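Local coordinates for EGF family domain-containing protein (PDB 4Z80) that binds a peptide of the rhoptry neck protein RON2L1 and probably serves in the moving junction that Toxoplasma gondii forms with its host cell during invasion, at residues V54-G59 and M387-D392; C95-K100 and P320-A325; I102-R107 and Y316-M321; E149-Y154 and L292-Q297. One frame throughout, in Å; residues are numbered along the deposited sequence.

Interaction 1: V54-G59 and M387-D392; sequences VGVYVG and MLSSAD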
loop_
_atom_site.group_PDB
_atom_site.type_symbol
_atom_site.label_atom_id
_atom_site.label_comp_id
_atom_site.label_asym_id
_atom_site.label_seq_id
_atom_site.Cartn_x
_atom_site.Cartn_y
_atom_site.Cartn_z
ATOM N N VAL A 54 8.979 -5.406 -11.357
ATOM C CA VAL A 54 8.100 -4.259 -11.130
ATOM C C VAL A 54 8.912 -3.129 -10.496
ATOM O O VAL A 54 9.815 -3.377 -9.700
ATOM C CB VAL A 54 6.901 -4.642 -10.223
ATOM C CG1 VAL A 54 6.081 -3.413 -9.809
ATOM C CG2 VAL A 54 6.011 -5.645 -10.937
ATOM N N GLY A 55 8.596 -1.885 -10.840
ATOM C CA GLY A 55 9.306 -0.753 -10.263
ATOM C C GLY A 55 9.219 -0.714 -8.739
ATOM O O GLY A 55 8.144 -0.896 -8.171
ATOM N N VAL A 56 10.349 -0.474 -8.082
ATOM C CA VAL A 56 10.418 -0.431 -6.617
ATOM C C VAL A 56 10.107 0.970 -6.075
ATOM O O VAL A 56 9.330 1.131 -5.132
ATOM C CB VAL A 56 11.817 -0.900 -6.125
ATOM C CG1 VAL A 56 12.040 -0.616 -4.630
ATOM C CG2 VAL A 56 11.998 -2.377 -6.420
ATOM N N TYR A 57 10.712 1.992 -6.667
ATOM C CA TYR A 57 10.438 3.360 -6.266
ATOM C C TYR A 57 8.977 3.682 -6.550
ATOM O O TYR A 57 8.247 4.172 -5.691
ATOM C CB TYR A 57 11.379 4.316 -7.011
ATOM C CG TYR A 57 11.366 5.749 -6.539
ATOM C CD1 TYR A 57 11.821 6.091 -5.264
ATOM C CD2 TYR A 57 10.944 6.771 -7.373
ATOM C CE1 TYR A 57 11.827 7.414 -4.834
ATOM C CE2 TYR A 57 10.957 8.091 -6.950
ATOM C CZ TYR A 57 11.406 8.406 -5.691
ATOM O OH TYR A 57 11.407 9.726 -5.285
ATOM N N VAL A 58 8.576 3.405 -7.787
ATOM C CA VAL A 58 7.206 3.546 -8.252
ATOM C C VAL A 58 6.840 2.269 -9.007
ATOM O O VAL A 58 7.507 1.929 -9.989
ATOM C CB VAL A 58 7.053 4.770 -9.177
ATOM C CG1 VAL A 58 5.675 4.781 -9.834
ATOM C CG2 VAL A 58 7.287 6.033 -8.391
ATOM N N GLY A 59 5.806 1.563 -8.546
ATOM C CA GLY A 59 5.401 0.304 -9.149
ATOM C C GLY A 59 3.980 0.345 -9.654
ATOM O O GLY A 59 3.067 0.674 -8.904
ATOM N N MET A 387 15.929 5.740 -4.638
ATOM C CA MET A 387 15.620 6.704 -5.693
ATOM C C MET A 387 16.271 6.354 -7.033
ATOM O O MET A 387 15.861 6.886 -8.057
ATOM C CB MET A 387 16.055 8.105 -5.261
ATOM C CG MET A 387 15.354 8.611 -4.009
ATOM S SD MET A 387 16.133 10.066 -3.265
ATOM C CE MET A 387 15.475 11.342 -4.322
ATOM N N LEU A 388 17.266 5.469 -7.019
ATOM C CA LEU A 388 17.994 5.059 -8.221
ATOM C C LEU A 388 17.683 3.613 -8.618
ATOM O O LEU A 388 18.397 3.011 -9.420
ATOM C CB LEU A 388 19.505 5.215 -7.996
ATOM C CG LEU A 388 20.058 6.616 -7.743
ATOM C CD1 LEU A 388 21.543 6.544 -7.421
ATOM C CD2 LEU A 388 19.808 7.506 -8.955
ATOM N N SER A 389 16.608 3.051 -8.075
ATOM C CA SER A 389 16.352 1.626 -8.261
ATOM C C SER A 389 15.573 1.356 -9.547
ATOM O O SER A 389 16.181 1.095 -10.590
ATOM C CB SER A 389 15.633 1.047 -7.021
ATOM O OG SER A 389 14.375 1.662 -6.773
ATOM N N SER A 390 14.250 1.401 -9.489
ATOM C CA SER A 390 13.445 1.150 -10.673
ATOM C C SER A 390 12.122 1.854 -10.518
ATOM O O SER A 390 11.679 2.134 -9.403
ATOM C CB SER A 390 13.246 -0.348 -10.908
ATOM O OG SER A 390 12.675 -0.981 -9.774
ATOM N N ALA A 391 11.502 2.181 -11.642
ATOM C CA ALA A 391 10.259 2.921 -11.617
ATOM C C ALA A 391 9.463 2.666 -12.876
ATOM O O ALA A 391 10.008 2.646 -13.981
ATOM C CB ALA A 391 10.518 4.396 -11.463
ATOM N N ASP A 392 8.170 2.457 -12.695
ATOM C CA ASP A 392 7.244 2.362 -13.811
ATOM C C ASP A 392 6.697 3.769 -14.094
ATOM O O ASP A 392 6.990 4.712 -13.368
ATOM C CB ASP A 392 6.145 1.342 -13.484
ATOM C CG ASP A 392 6.713 -0.049 -13.246
ATOM O OD1 ASP A 392 7.587 -0.465 -14.039
ATOM O OD2 ASP A 392 6.317 -0.723 -12.267
HETATM O O HOH W 1 12.493 -3.616 -10.049
#

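Interaction 2: C95-K100 and P320-A325; sequences CPNYGK and PMKTAA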
loop_
_atom_site.group_PDB
_atom_site.type_symbol
_atom_site.label_atom_id
_atom_site.label_comp_id
_atom_site.label_asym_id
_atom_site.label_seq_id
_atom_site.Cartn_x
_atom_site.Cartn_y
_atom_site.Cartn_z
ATOM N N CYS A 95 6.605 -7.437 -3.207
ATOM C CA CYS A 95 7.328 -7.315 -1.938
ATOM C C CYS A 95 6.911 -6.070 -1.174
ATOM O O CYS A 95 6.839 -4.990 -1.750
ATOM C CB CYS A 95 8.839 -7.267 -2.166
ATOM S SG CYS A 95 9.537 -8.793 -2.832
ATOM N N PRO A 96 6.676 -6.203 0.142
ATOM C CA PRO A 96 6.488 -5.014 0.971
ATOM C C PRO A 96 7.701 -4.091 0.895
ATOM O O PRO A 96 8.845 -4.555 0.864
ATOM C CB PRO A 96 6.323 -5.586 2.381
ATOM C CG PRO A 96 5.880 -6.983 2.170
ATOM C CD PRO A 96 6.545 -7.445 0.926
ATOM N N ASN A 97 7.440 -2.791 0.859
ATOM C CA ASN A 97 8.499 -1.814 0.670
ATOM C C ASN A 97 8.686 -1.041 1.961
ATOM O O ASN A 97 7.901 -0.163 2.294
ATOM C CB ASN A 97 8.157 -0.893 -0.499
ATOM C CG ASN A 97 9.362 -0.181 -1.046
ATOM O OD1 ASN A 97 10.319 0.092 -0.330
ATOM N ND2 ASN A 97 9.324 0.132 -2.340
ATOM N N TYR A 98 9.707 -1.425 2.715
ATOM C CA TYR A 98 9.893 -0.883 4.052
ATOM C C TYR A 98 10.445 0.538 4.030
ATOM O O TYR A 98 11.438 0.837 3.352
ATOM C CB TYR A 98 10.799 -1.811 4.868
ATOM C CG TYR A 98 10.166 -3.173 5.075
ATOM C CD1 TYR A 98 9.197 -3.361 6.048
ATOM C CD2 TYR A 98 10.520 -4.262 4.286
ATOM C CE1 TYR A 98 8.598 -4.593 6.234
ATOM C CE2 TYR A 98 9.927 -5.497 4.471
ATOM C CZ TYR A 98 8.967 -5.651 5.445
ATOM O OH TYR A 98 8.377 -6.881 5.623
ATOM N N GLY A 99 9.780 1.409 4.771
ATOM C CA GLY A 99 10.166 2.799 4.897
ATOM C C GLY A 99 9.481 3.710 3.895
ATOM O O GLY A 99 9.504 4.926 4.058
ATOM N N LYS A 100 8.864 3.134 2.866
ATOM C CA LYS A 100 8.282 3.924 1.781
ATOM C C LYS A 100 6.986 4.617 2.187
ATOM O O LYS A 100 5.998 3.966 2.522
ATOM C CB LYS A 100 8.038 3.037 0.557
ATOM C CG LYS A 100 7.294 3.707 -0.606
ATOM C CD LYS A 100 7.259 2.783 -1.821
ATOM C CE LYS A 100 6.353 3.287 -2.934
ATOM N NZ LYS A 100 6.450 2.424 -4.144
ATOM N N PRO A 320 7.492 9.205 -3.537
ATOM C CA PRO A 320 7.866 8.321 -2.436
ATOM C C PRO A 320 9.111 8.815 -1.728
ATOM O O PRO A 320 10.021 9.347 -2.370
ATOM C CB PRO A 320 8.128 6.976 -3.124
ATOM C CG PRO A 320 7.632 7.131 -4.531
ATOM C CD PRO A 320 7.747 8.577 -4.842
ATOM N N MET A 321 9.145 8.638 -0.413
ATOM C CA MET A 321 10.300 9.010 0.387
ATOM C C MET A 321 10.548 7.978 1.463
ATOM O O MET A 321 9.609 7.379 1.990
ATOM C CB MET A 321 10.120 10.378 1.056
ATOM C CG MET A 321 10.170 11.571 0.130
ATOM S SD MET A 321 10.004 13.119 1.051
ATOM C CE MET A 321 11.503 13.131 2.016
ATOM N N LYS A 322 11.819 7.777 1.784
ATOM C CA LYS A 322 12.223 7.037 2.974
ATOM C C LYS A 322 13.115 7.909 3.827
ATOM O O LYS A 322 13.974 8.612 3.306
ATOM C CB LYS A 322 12.981 5.765 2.614
ATOM C CG LYS A 322 12.198 4.789 1.777
ATOM C CD LYS A 322 12.914 3.457 1.605
ATOM C CE LYS A 322 12.095 2.519 0.777
ATOM N NZ LYS A 322 12.746 1.188 0.635
ATOM N N THR A 323 12.931 7.836 5.143
ATOM C CA THR A 323 13.813 8.509 6.091
ATOM C C THR A 323 14.058 7.546 7.234
ATOM O O THR A 323 13.343 6.558 7.368
ATOM C CB THR A 323 13.207 9.805 6.641
ATOM O OG1 THR A 323 12.008 9.495 7.360
ATOM C CG2 THR A 323 12.901 10.764 5.519
ATOM N N ALA A 324 15.054 7.825 8.072
ATOM C CA ALA A 324 15.268 6.974 9.228
ATOM C C ALA A 324 13.968 6.863 10.028
ATOM O O ALA A 324 13.573 5.773 10.454
ATOM C CB ALA A 324 16.386 7.510 10.094
ATOM N N ALA A 325 13.290 7.993 10.200
ATOM C CA ALA A 325 12.080 8.047 11.013
ATOM C C ALA A 325 10.890 7.303 10.392
ATOM O O ALA A 325 9.961 6.935 11.104
ATOM C CB ALA A 325 11.700 9.490 11.280
#

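Interaction 3: I102-R107 and Y316-M321; sequences IAFTKR and YCVRPM. With SO4 (sulfate ion), chain I.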
loop_
_atom_site.group_PDB
_atom_site.type_symbol
_atom_site.label_atom_id
_atom_site.label_comp_id
_atom_site.label_asym_id
_atom_site.label_seq_id
_atom_site.Cartn_x
_atom_site.Cartn_y
_atom_site.Cartn_z
ATOM N N ILE A 102 4.326 7.935 0.899
ATOM C CA ILE A 102 3.973 8.906 -0.128
ATOM C C ILE A 102 3.935 10.293 0.491
ATOM O O ILE A 102 3.011 10.633 1.228
ATOM C CB ILE A 102 2.628 8.578 -0.788
ATOM C CG1 ILE A 102 2.616 7.132 -1.299
ATOM C CG2 ILE A 102 2.359 9.556 -1.924
ATOM C CD1 ILE A 102 3.809 6.743 -2.187
ATOM N N ALA A 103 4.966 11.077 0.193
ATOM C CA ALA A 103 5.148 12.409 0.747
ATOM C C ALA A 103 4.506 13.462 -0.133
ATOM O O ALA A 103 4.581 13.384 -1.361
ATOM C CB ALA A 103 6.634 12.709 0.902
ATOM N N PHE A 104 3.878 14.443 0.497
ATOM C CA PHE A 104 3.389 15.625 -0.202
ATOM C C PHE A 104 4.537 16.619 -0.242
ATOM O O PHE A 104 5.150 16.887 0.784
ATOM C CB PHE A 104 2.175 16.221 0.494
ATOM C CG PHE A 104 0.890 15.498 0.198
ATOM C CD1 PHE A 104 0.741 14.153 0.498
ATOM C CD2 PHE A 104 -0.181 16.168 -0.375
ATOM C CE1 PHE A 104 -0.453 13.494 0.212
ATOM C CE2 PHE A 104 -1.376 15.510 -0.646
ATOM C CZ PHE A 104 -1.501 14.182 -0.355
ATOM N N THR A 105 4.846 17.132 -1.428
ATOM C CA THR A 105 6.014 17.984 -1.621
ATOM C C THR A 105 5.719 19.167 -2.537
ATOM O O THR A 105 4.651 19.266 -3.141
ATOM C CB THR A 105 7.194 17.180 -2.238
ATOM O OG1 THR A 105 6.898 16.868 -3.604
ATOM C CG2 THR A 105 7.434 15.880 -1.490
ATOM N N LYS A 106 6.692 20.065 -2.648
ATOM C CA LYS A 106 6.698 21.001 -3.758
ATOM C C LYS A 106 7.176 20.250 -4.996
ATOM O O LYS A 106 7.624 19.104 -4.906
ATOM C CB LYS A 106 7.577 22.204 -3.444
ATOM C CG LYS A 106 7.008 23.017 -2.300
ATOM C CD LYS A 106 7.603 24.392 -2.215
ATOM C CE LYS A 106 7.151 25.262 -3.378
ATOM N NZ LYS A 106 7.676 26.643 -3.270
ATOM N N ARG A 107 7.078 20.887 -6.154
ATOM C CA ARG A 107 7.410 20.217 -7.405
ATOM C C ARG A 107 8.879 19.804 -7.471
ATOM O O ARG A 107 9.226 18.866 -8.187
ATOM C CB ARG A 107 7.059 21.124 -8.585
ATOM C CG ARG A 107 7.003 20.410 -9.922
ATOM C CD ARG A 107 6.359 21.270 -11.001
ATOM N NE ARG A 107 4.989 21.613 -10.642
ATOM C CZ ARG A 107 4.540 22.836 -10.372
ATOM N NH1 ARG A 107 5.331 23.900 -10.446
ATOM N NH2 ARG A 107 3.274 22.997 -10.034
ATOM N N TYR A 316 -2.282 16.478 -6.235
ATOM C CA TYR A 316 -1.145 17.000 -5.503
ATOM C C TYR A 316 0.204 16.458 -5.961
ATOM O O TYR A 316 0.325 15.308 -6.398
ATOM C CB TYR A 316 -1.319 16.711 -4.010
ATOM C CG TYR A 316 -2.203 17.719 -3.324
ATOM C CD1 TYR A 316 -1.720 18.988 -3.040
ATOM C CD2 TYR A 316 -3.519 17.423 -2.983
ATOM C CE1 TYR A 316 -2.514 19.933 -2.436
ATOM C CE2 TYR A 316 -4.320 18.368 -2.361
ATOM C CZ TYR A 316 -3.809 19.616 -2.089
ATOM O OH TYR A 316 -4.575 20.587 -1.474
ATOM N N CYS A 317 1.213 17.319 -5.861
ATOM C CA CYS A 317 2.603 16.920 -6.041
ATOM C C CYS A 317 2.954 15.926 -4.949
ATOM O O CYS A 317 2.874 16.265 -3.772
ATOM C CB CYS A 317 3.536 18.122 -5.952
ATOM S SG CYS A 317 3.161 19.523 -7.049
ATOM N N VAL A 318 3.333 14.711 -5.324
ATOM C CA VAL A 318 3.723 13.711 -4.339
ATOM C C VAL A 318 4.898 12.912 -4.866
ATOM O O VAL A 318 5.116 12.841 -6.072
ATOM C CB VAL A 318 2.562 12.724 -3.985
ATOM C CG1 VAL A 318 1.371 13.459 -3.405
ATOM C CG2 VAL A 318 2.136 11.900 -5.197
ATOM N N ARG A 319 5.653 12.299 -3.966
ATOM C CA ARG A 319 6.663 11.333 -4.391
ATOM C C ARG A 319 6.981 10.407 -3.237
ATOM O O ARG A 319 6.763 10.771 -2.083
ATOM C CB ARG A 319 7.934 12.031 -4.890
ATOM C CG ARG A 319 8.743 12.756 -3.817
ATOM C CD ARG A 319 9.874 13.590 -4.440
ATOM N NE ARG A 319 9.324 14.566 -5.367
ATOM C CZ ARG A 319 10.029 15.328 -6.196
ATOM N NH1 ARG A 319 11.354 15.248 -6.250
ATOM N NH2 ARG A 319 9.379 16.167 -6.990
ATOM N N PRO A 320 7.492 9.205 -3.537
ATOM C CA PRO A 320 7.866 8.321 -2.436
ATOM C C PRO A 320 9.111 8.815 -1.728
ATOM O O PRO A 320 10.021 9.347 -2.370
ATOM C CB PRO A 320 8.128 6.976 -3.124
ATOM C CG PRO A 320 7.632 7.131 -4.531
ATOM C CD PRO A 320 7.747 8.577 -4.842
ATOM N N MET A 321 9.145 8.638 -0.413
ATOM C CA MET A 321 10.300 9.010 0.387
ATOM C C MET A 321 10.548 7.978 1.463
ATOM O O MET A 321 9.609 7.379 1.990
ATOM C CB MET A 321 10.120 10.378 1.056
ATOM C CG MET A 321 10.170 11.571 0.130
ATOM S SD MET A 321 10.004 13.119 1.051
ATOM C CE MET A 321 11.503 13.131 2.016
HETATM S S SO4 I . 9.747 28.675 -1.277
HETATM O O1 SO4 I . 10.008 28.989 -2.679
HETATM O O2 SO4 I . 9.483 27.242 -1.132
HETATM O O3 SO4 I . 8.582 29.448 -0.834
HETATM O O4 SO4 I . 10.918 29.005 -0.463
HETATM O O HOH W 2 2.011 18.597 -2.422
HETATM O O HOH W 3 6.592 15.478 -6.189
#

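Interaction 4: E149-Y154 and L292-Q297; sequences EGFAMY and LGYHTQ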
loop_
_atom_site.group_PDB
_atom_site.type_symbol
_atom_site.label_atom_id
_atom_site.label_comp_id
_atom_site.label_asym_id
_atom_site.label_seq_id
_atom_site.Cartn_x
_atom_site.Cartn_y
_atom_site.Cartn_z
ATOM N N GLU A 149 -6.489 17.576 1.716
ATOM C CA GLU A 149 -6.582 16.214 1.181
ATOM C C GLU A 149 -5.304 15.424 1.435
ATOM O O GLU A 149 -4.203 15.946 1.262
ATOM C CB GLU A 149 -6.858 16.233 -0.323
ATOM C CG GLU A 149 -7.039 14.830 -0.919
ATOM C CD GLU A 149 -7.046 14.796 -2.439
ATOM O OE1 GLU A 149 -6.294 15.570 -3.076
ATOM O OE2 GLU A 149 -7.792 13.973 -3.004
ATOM N N GLY A 150 -5.463 14.161 1.827
ATOM C CA GLY A 150 -4.359 13.227 1.923
ATOM C C GLY A 150 -4.529 12.095 0.918
ATOM O O GLY A 150 -5.105 12.282 -0.160
ATOM N N PHE A 151 -4.056 10.911 1.294
ATOM C CA PHE A 151 -4.095 9.741 0.414
ATOM C C PHE A 151 -4.913 8.582 0.968
ATOM O O PHE A 151 -5.026 7.548 0.314
ATOM C CB PHE A 151 -2.670 9.249 0.149
ATOM C CG PHE A 151 -2.172 9.532 -1.231
ATOM C CD1 PHE A 151 -2.187 10.818 -1.734
ATOM C CD2 PHE A 151 -1.651 8.513 -2.008
ATOM C CE1 PHE A 151 -1.715 11.084 -3.000
ATOM C CE2 PHE A 151 -1.168 8.774 -3.272
ATOM C CZ PHE A 151 -1.201 10.059 -3.766
ATOM N N ALA A 152 -5.481 8.733 2.164
ATOM C CA ALA A 152 -6.149 7.605 2.804
ATOM C C ALA A 152 -7.537 7.367 2.235
ATOM O O ALA A 152 -8.281 8.297 1.965
ATOM C CB ALA A 152 -6.240 7.825 4.302
ATOM N N MET A 153 -7.891 6.099 2.071
ATOM C CA MET A 153 -9.216 5.755 1.575
ATOM C C MET A 153 -10.275 6.144 2.605
ATOM O O MET A 153 -9.993 6.217 3.803
ATOM C CB MET A 153 -9.288 4.262 1.247
ATOM C CG MET A 153 -10.575 3.815 0.576
ATOM S SD MET A 153 -10.926 4.806 -0.887
ATOM C CE MET A 153 -12.417 3.994 -1.471
ATOM N N TYR A 154 -11.487 6.397 2.119
ATOM C CA TYR A 154 -12.631 6.673 2.985
ATOM C C TYR A 154 -12.750 5.608 4.060
ATOM O O TYR A 154 -12.426 4.443 3.841
ATOM C CB TYR A 154 -13.917 6.750 2.154
ATOM C CG TYR A 154 -13.816 7.719 0.999
ATOM C CD1 TYR A 154 -13.737 9.089 1.222
ATOM C CD2 TYR A 154 -13.794 7.268 -0.309
ATOM C CE1 TYR A 154 -13.632 9.983 0.175
ATOM C CE2 TYR A 154 -13.700 8.155 -1.370
ATOM C CZ TYR A 154 -13.617 9.509 -1.123
ATOM O OH TYR A 154 -13.522 10.399 -2.179
ATOM N N LEU A 292 -5.050 3.055 1.126
ATOM C CA LEU A 292 -4.870 4.295 0.376
ATOM C C LEU A 292 -5.872 4.330 -0.767
ATOM O O LEU A 292 -6.155 3.308 -1.400
ATOM C CB LEU A 292 -3.450 4.418 -0.163
ATOM C CG LEU A 292 -2.322 4.338 0.865
ATOM C CD1 LEU A 292 -0.968 4.398 0.161
ATOM C CD2 LEU A 292 -2.431 5.443 1.895
ATOM N N GLY A 293 -6.401 5.514 -1.057
ATOM C CA GLY A 293 -7.420 5.649 -2.079
ATOM C C GLY A 293 -6.873 5.815 -3.487
ATOM O O GLY A 293 -7.603 5.698 -4.464
ATOM N N TYR A 294 -5.575 6.079 -3.575
ATOM C CA TYR A 294 -4.915 6.378 -4.844
ATOM C C TYR A 294 -3.750 5.431 -5.109
ATOM O O TYR A 294 -2.993 5.085 -4.188
ATOM C CB TYR A 294 -4.391 7.812 -4.843
ATOM C CG TYR A 294 -5.421 8.921 -4.800
ATOM C CD1 TYR A 294 -6.604 8.839 -5.522
ATOM C CD2 TYR A 294 -5.186 10.069 -4.057
ATOM C CE1 TYR A 294 -7.532 9.878 -5.500
ATOM C CE2 TYR A 294 -6.098 11.116 -4.033
ATOM C CZ TYR A 294 -7.270 11.012 -4.756
ATOM O OH TYR A 294 -8.192 12.055 -4.733
ATOM N N HIS A 295 -3.610 5.029 -6.371
ATOM C CA HIS A 295 -2.507 4.187 -6.828
ATOM C C HIS A 295 -1.255 4.992 -7.158
ATOM O O HIS A 295 -0.149 4.454 -7.149
ATOM C CB HIS A 295 -2.914 3.389 -8.057
ATOM C CG HIS A 295 -4.031 2.430 -7.809
ATOM N ND1 HIS A 295 -3.844 1.209 -7.200
ATOM C CD2 HIS A 295 -5.352 2.519 -8.086
ATOM C CE1 HIS A 295 -5.007 0.583 -7.117
ATOM N NE2 HIS A 295 -5.936 1.355 -7.649
ATOM N N THR A 296 -1.442 6.274 -7.452
ATOM C CA THR A 296 -0.334 7.158 -7.807
ATOM C C THR A 296 0.725 7.141 -6.712
ATOM O O THR A 296 0.405 7.247 -5.530
ATOM C CB THR A 296 -0.840 8.611 -8.021
ATOM O OG1 THR A 296 -1.761 8.653 -9.118
ATOM C CG2 THR A 296 0.311 9.544 -8.332
ATOM N N GLN A 297 1.989 7.021 -7.108
ATOM C CA GLN A 297 3.094 7.099 -6.155
ATOM C C GLN A 297 4.006 8.311 -6.374
ATOM O O GLN A 297 4.711 8.724 -5.464
ATOM C CB GLN A 297 3.902 5.806 -6.222
ATOM C CG GLN A 297 3.163 4.618 -5.610
ATOM C CD GLN A 297 3.489 3.322 -6.314
ATOM O OE1 GLN A 297 4.589 2.791 -6.173
ATOM N NE2 GLN A 297 2.553 2.830 -7.114
#

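Interaction 1: V54-G59 and M387-D392
Tyr-57 and Met-387 lie side by side and point the same way. CE1 of the tyrosine ring comes 3.8 Å from CG of Met-387. The CA of Met-387 makes an off-centre CH-pi contact with the same ring, 4.3 Å from its centroid. The ring reaches Met-387 because CG of Tyr-57 stands anti to its own backbone N (chi1 -171°). Phe-386 adds an edge-to-face ring contact with Tyr-57.

Ser-390 grips the other segment by two groups. Its OG accepts the N-H of Val-56 at 2.9 Å. Its backbone O takes the N-H of Tyr-57, which approaches nearly along the line of the carbonyl bond. OG also donates to a water, and that water donates to Val-54 O. The chi1 of Ser-390 (56°) sets OG between its backbone N and carbonyl carbon, where it meets Val-56 N.

The contact joins two loops. One links strands 43-51 and 60-62. The other leaves helix 378-387, lies in the region matched to the apical membrane antigen 1 family of the PAN clan, and leads on to strand 405-410. It is a buried seam between chain regions far apart in sequence.

Asp-392 grips the loop at two points, Gly-55 and Val-58. Its OD2 accepts Gly-55 N at 2.9 Å, with the donor 42° out of the carboxylate plane. The same OD2 accepts Tyr-60 N. The Asp-392 backbone N gives a fairly straight bond to Val-58 O (2.8 Å). CG1 of Val-54 packs at 3.7 Å against Asp-392 OD2, and the two side chains cross at about a right angle.

Interaction 2: C95-K100 and P320-A325
Lys-322 reaches across to a type II beta turn, Asn-97 to Lys-100, and its ammonium group holds the contact. NZ donates to Asn-97 OD1 at 2.8 Å, placed nearly in line with the amide C=O. It also donates weakly to Tyr-98 O at 3.0 Å. The lysine is extended beyond CG, and its chain crosses the Asn-97 side chain at about a right angle. On the way it runs over the turn: CG lies 3.5 Å from Gly-99 O.

Gly-99, with a positive phi (93°), takes the third position of the turn. Its backbone packs against the aliphatic chain of Lys-322.

Further out, Lys-100 and Pro-320 lie side by side and point the same way. Lys-100 extends fully, with CG anti to its backbone N (chi1 174°), and carries NZ past the proline to Gln-297 OE1 and Tyr-57 O. Phe-386 of helix 378-387 packs on Asn-97, Lys-100 and Pro-320.

The second shell also completes the site of Lys-322: its NZ donates to the backbone oxygens of Ser-448 and Ser-450. Four oxygens thus take bonds from this buried charge, one of them weakly, and probably stabilise it. The turn begins within strand 97-98, an outermost strand of a four-stranded antiparallel sheet, paired with strand 329-332. At the proline, the nearest approach is Lys-100 CE to Pro-320 CB, 4.1 Å.

Interaction 3: I102-R107 and Y316-M321
A two-stranded antiparallel sheet pairs strand 101-104 with strand 318-321. Ala-103 and Arg-319 form its hydrogen-bonded pair. Ala-103 N donates to Arg-319 O at 2.9 Å, and Arg-319 N returns a bond to Ala-103 O at 3.0 Å. Past the strands, Thr-105 N donates to Cys-317 O.

On the face of Ile-102, Phe-104, Val-318 and Pro-320 the packing is apolar. CG1 of Val-318 sits over the centre of the Phe-104 ring, 9° off the normal. CG1 gets there by standing anti to the carbonyl carbon of Val-318 (chi1 -60°). CG2 of Ile-102 meets Val-318 CB at 3.8 Å. The Tyr-316 ring comes up obliquely to Phe-104, with the planes at 51°, and CG of Tyr-316 lies 3.6 Å from Phe-104 CE2. Tyr-316 OH is hydrogen-bonded to Lys-146 O and Thr-309 N.

Strand 318-321 lies in the region matched to the apical membrane antigen 1 family. The Tyr-316 end of its segment is tied by the Cys-304 to Cys-317 disulfide.

Ala-103 and Arg-319 point to the other face. Ala-103 CB meets Met-321 SD at 3.4 Å. Arg-319 folds back at its third side-chain torsion, so that NH2 makes a weak bond to Arg-107 O at 3.0 Å. A water in the guanidinium plane accepts from NH2 and donates to Thr-105 OG1. That hydroxyl donates to Lys-106 O at 2.7 Å. Lys-106 NZ binds a sulfate, probably from the crystallisation liquor.

Interaction 4: E149-Y154 and L292-Q297
An extended Glu-149, its CG anti to the backbone N (chi1 -177°), reaches Tyr-294, whose CG stands anti to its carbonyl carbon (chi1 -66°). That torsion carries the tyrosine ring toward the 149-154 loop. The two side chains come from opposite directions. Tyr-294 OH donates to Glu-149 OE2 at 2.6 Å, nearly along the C-O axis of that oxygen. OE2 lies at the edge of the tyrosine ring, in its plane, while the carboxylate stands almost perpendicular to the ring.

OE2 also accepts His-122 N, and OE1 makes a salt bridge with Lys-146. Both carboxylate oxygens of this buried group are therefore held. The bonds would probably favour the ionised form.

Tyr-294 also turns an edge onto the face of Phe-151. This is a T-shaped pair, with centroids 5.2 Å apart. CD2 of Tyr-294 lies above the Phe-151 plane toward its rim. CB of Tyr-294 covers the same ring, 3.7 Å from CE2. At the edge of the ring, Thr-296 O approaches CE2 in the ring plane at 3.1 Å.

Both segments are loops. The 292-297 loop follows strand 289-291, an outermost strand of a four-stranded antiparallel sheet, in a region matched to the apical membrane antigen 1 family. A single bridge joins the backbones at Ala-152 and Leu-292. Gly-293 N donates to Phe-151 O at 2.8 Å. CD2 of Leu-292 rests 3.7 Å from that oxygen, and SD of Met-153 lies 3.8 Å from Gly-293 CA.

The four contacts form a connected group, with centres about 12 to 19 Å apart. Along the chain they are nested. Interaction 1 closes the widest loop, interactions 2 and 3 lie inside it, and interaction 4 is innermost. Interactions 2 and 3 share Pro-320 and Met-321 on strand 318-321, and strands 97-98 and 101-104 follow each other. Lys-100 joins interactions 1, 2 and 4 through its hydrogen bonds. Gln-297 NE2 of interaction 4 is also hydrogen-bonded to Gly-59 O of interaction 1. Phe-104 touches Phe-151, which joins interactions 3 and 4. Chain regions far apart in sequence are thus packed into one buried framework.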